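Long-range contact in sporulation-control protein spo0M (Bacillus subtilis, PDB 5CL2), which controls the expression of spo0A and is required for Bacillus subtilis to pass the morphological stage 0 of sporulation: residues 48-53 / 105-110. Residues are numbered along the deposited sequence; the frame is centred on the assembly and turned at random.
Sequences QLSTRY and EVAVVT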
loop_
_atom_site.group_PDB
_atom_site.type_symbol
_atom_site.label_atom_id
_atom_site.label_comp_id
_atom_site.label_asym_id
_atom_site.label_seq_id
_atom_site.Cartn_x
_atom_site.Cartn_y
_atom_site.Cartn_z
ATOM N N GLN A 48 -0.073 18.216 -5.435
ATOM C CA GLN A 48 -0.702 16.897 -5.369
ATOM C C GLN A 48 -0.639 16.218 -6.709
ATOM O O GLN A 48 -0.998 16.810 -7.727
ATOM C CB GLN A 48 -2.167 16.965 -4.953
ATOM C CG GLN A 48 -2.486 17.966 -3.889
ATOM C CD GLN A 48 -3.407 17.374 -2.841
ATOM O OE1 GLN A 48 -4.338 16.621 -3.165
ATOM N NE2 GLN A 48 -3.143 17.694 -1.568
ATOM N N LEU A 49 -0.246 14.947 -6.687
ATOM C CA LEU A 49 -0.293 14.097 -7.870
ATOM C C LEU A 49 -1.575 13.278 -7.741
ATOM O O LEU A 49 -1.824 12.664 -6.715
ATOM C CB LEU A 49 0.952 13.211 -7.963
ATOM C CG LEU A 49 1.222 12.459 -9.271
ATOM C CD1 LEU A 49 1.755 13.389 -10.373
ATOM C CD2 LEU A 49 2.170 11.297 -9.034
ATOM N N SER A 50 -2.426 13.323 -8.756
ATOM C CA SER A 50 -3.695 12.633 -8.642
ATOM C C SER A 50 -4.164 12.001 -9.935
ATOM O O SER A 50 -3.682 12.302 -11.031
ATOM C CB SER A 50 -4.784 13.568 -8.152
ATOM O OG SER A 50 -4.994 14.569 -9.115
ATOM N N THR A 51 -5.102 11.083 -9.783
ATOM C CA THR A 51 -5.702 10.463 -10.942
ATOM C C THR A 51 -7.143 10.177 -10.564
ATOM O O THR A 51 -7.620 10.726 -9.557
ATOM C CB THR A 51 -4.932 9.195 -11.386
ATOM O OG1 THR A 51 -5.417 8.780 -12.665
ATOM C CG2 THR A 51 -5.034 8.076 -10.360
ATOM N N ARG A 52 -7.856 9.429 -11.408
ATOM C CA ARG A 52 -9.216 9.004 -11.115
ATOM C C ARG A 52 -9.331 7.492 -11.328
ATOM O O ARG A 52 -8.582 6.903 -12.103
ATOM C CB ARG A 52 -10.228 9.707 -12.014
ATOM C CG ARG A 52 -9.810 11.060 -12.502
ATOM C CD ARG A 52 -10.680 11.479 -13.671
ATOM N NE ARG A 52 -10.607 10.523 -14.772
ATOM C CZ ARG A 52 -10.963 10.798 -16.024
ATOM N NH1 ARG A 52 -11.432 12.004 -16.340
ATOM N NH2 ARG A 52 -10.861 9.862 -16.961
ATOM N N TYR A 53 -10.270 6.859 -10.651
ATOM C CA TYR A 53 -10.471 5.445 -10.882
ATOM C C TYR A 53 -11.945 5.119 -10.900
ATOM O O TYR A 53 -12.765 5.883 -10.372
ATOM C CB TYR A 53 -9.725 4.603 -9.851
ATOM C CG TYR A 53 -10.236 4.660 -8.430
ATOM C CD1 TYR A 53 -9.870 5.689 -7.566
ATOM C CD2 TYR A 53 -11.059 3.653 -7.940
ATOM C CE1 TYR A 53 -10.332 5.712 -6.247
ATOM C CE2 TYR A 53 -11.516 3.658 -6.639
ATOM C CZ TYR A 53 -11.156 4.671 -5.793
ATOM O OH TYR A 53 -11.643 4.630 -4.503
ATOM N N GLU A 105 -6.002 9.669 -16.670
ATOM C CA GLU A 105 -5.284 10.943 -16.584
ATOM C C GLU A 105 -4.549 11.092 -15.248
ATOM O O GLU A 105 -5.061 10.720 -14.186
ATOM C CB GLU A 105 -6.238 12.141 -16.809
ATOM C CG GLU A 105 -7.150 12.480 -15.619
ATOM C CD GLU A 105 -7.830 13.863 -15.728
ATOM O OE1 GLU A 105 -7.111 14.872 -15.947
ATOM O OE2 GLU A 105 -9.071 13.948 -15.572
ATOM N N VAL A 106 -3.332 11.620 -15.327
ATOM C CA VAL A 106 -2.540 11.951 -14.149
ATOM C C VAL A 106 -2.260 13.449 -14.167
ATOM O O VAL A 106 -1.753 13.994 -15.152
ATOM C CB VAL A 106 -1.209 11.205 -14.107
ATOM C CG1 VAL A 106 -0.379 11.700 -12.935
ATOM C CG2 VAL A 106 -1.441 9.710 -14.009
ATOM N N ALA A 107 -2.606 14.116 -13.079
ATOM C CA ALA A 107 -2.446 15.544 -12.998
ATOM C C ALA A 107 -1.626 15.951 -11.774
ATOM O O ALA A 107 -1.745 15.341 -10.718
ATOM C CB ALA A 107 -3.818 16.217 -12.983
ATOM N N VAL A 108 -0.799 16.979 -11.944
ATOM C CA VAL A 108 -0.159 17.706 -10.842
ATOM C C VAL A 108 -1.010 18.928 -10.486
ATOM O O VAL A 108 -1.272 19.788 -11.316
ATOM C CB VAL A 108 1.270 18.144 -11.200
ATOM C CG1 VAL A 108 1.831 19.043 -10.127
ATOM C CG2 VAL A 108 2.162 16.907 -11.432
ATOM N N VAL A 109 -1.507 18.955 -9.262
ATOM C CA VAL A 109 -2.393 20.006 -8.806
ATOM C C VAL A 109 -1.696 20.856 -7.766
ATOM O O VAL A 109 -1.165 20.339 -6.792
ATOM C CB VAL A 109 -3.678 19.420 -8.207
ATOM C CG1 VAL A 109 -4.541 20.499 -7.590
ATOM C CG2 VAL A 109 -4.445 18.617 -9.260
ATOM N N THR A 110 -1.685 22.164 -7.997
ATOM C CA THR A 110 -1.121 23.119 -7.070
ATOM C C THR A 110 -2.250 23.692 -6.240
ATOM O O THR A 110 -3.259 24.142 -6.776
ATOM C CB THR A 110 -0.370 24.239 -7.802
ATOM O OG1 THR A 110 0.674 23.667 -8.602
ATOM C CG2 THR A 110 0.244 25.238 -6.802
#
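Residues 48-53 and 106-110 run antiparallel, their axes coming within 4.7 Å and their directions 144° to each other, with Q48 facing V109 and S50 facing A107 in hydrogen-bonded pairs around the non-hydrogen-bonded pair L49-V108. V109 N gives a nearly straight bond to Q48 O, 2.7 Å long, and A107 N one to S50 O of 2.9 Å; each acceptor residue returns a bond through its own N. On one face of the sheet CD1 of L49 reaches between two valines, 3.7 Å from both V106 CG1 and V108 CG2. With CG anti to the backbone N (chi1 -168°), the L49 chain swings toward strand 106-114 and brings CD1 onto the valines; I126, L93 and T97 also touch this leucine. Strands 40-57 and 106-114 are inner neighbours in a mixed sheet, flanked by 60-79 and 120-128, an arrangement consistent with the arrestin-like fold expected of the Spo0M family. S50 lies on the other face, where its OG approaches V109 CG2 and is weakly hydrogen-bonded to Y65. Beyond the paired residues, T51 OG1 lies 2.5 Å from E105 O, a hydrogen bond so short that its exact length is doubtful. R52 then crosses E105 at about a right angle: CG of E105 sits over one guanidinium face, toward its rim, while OE2 lies well out of that plane, so its salt bridge to NH1, 3.2 Å away, is electrostatic, with no N-H aimed at the oxygen. Replacing R52 by alanine is likely to leave the E105 carboxylate without this positive partner and its CG without the guanidinium beside it.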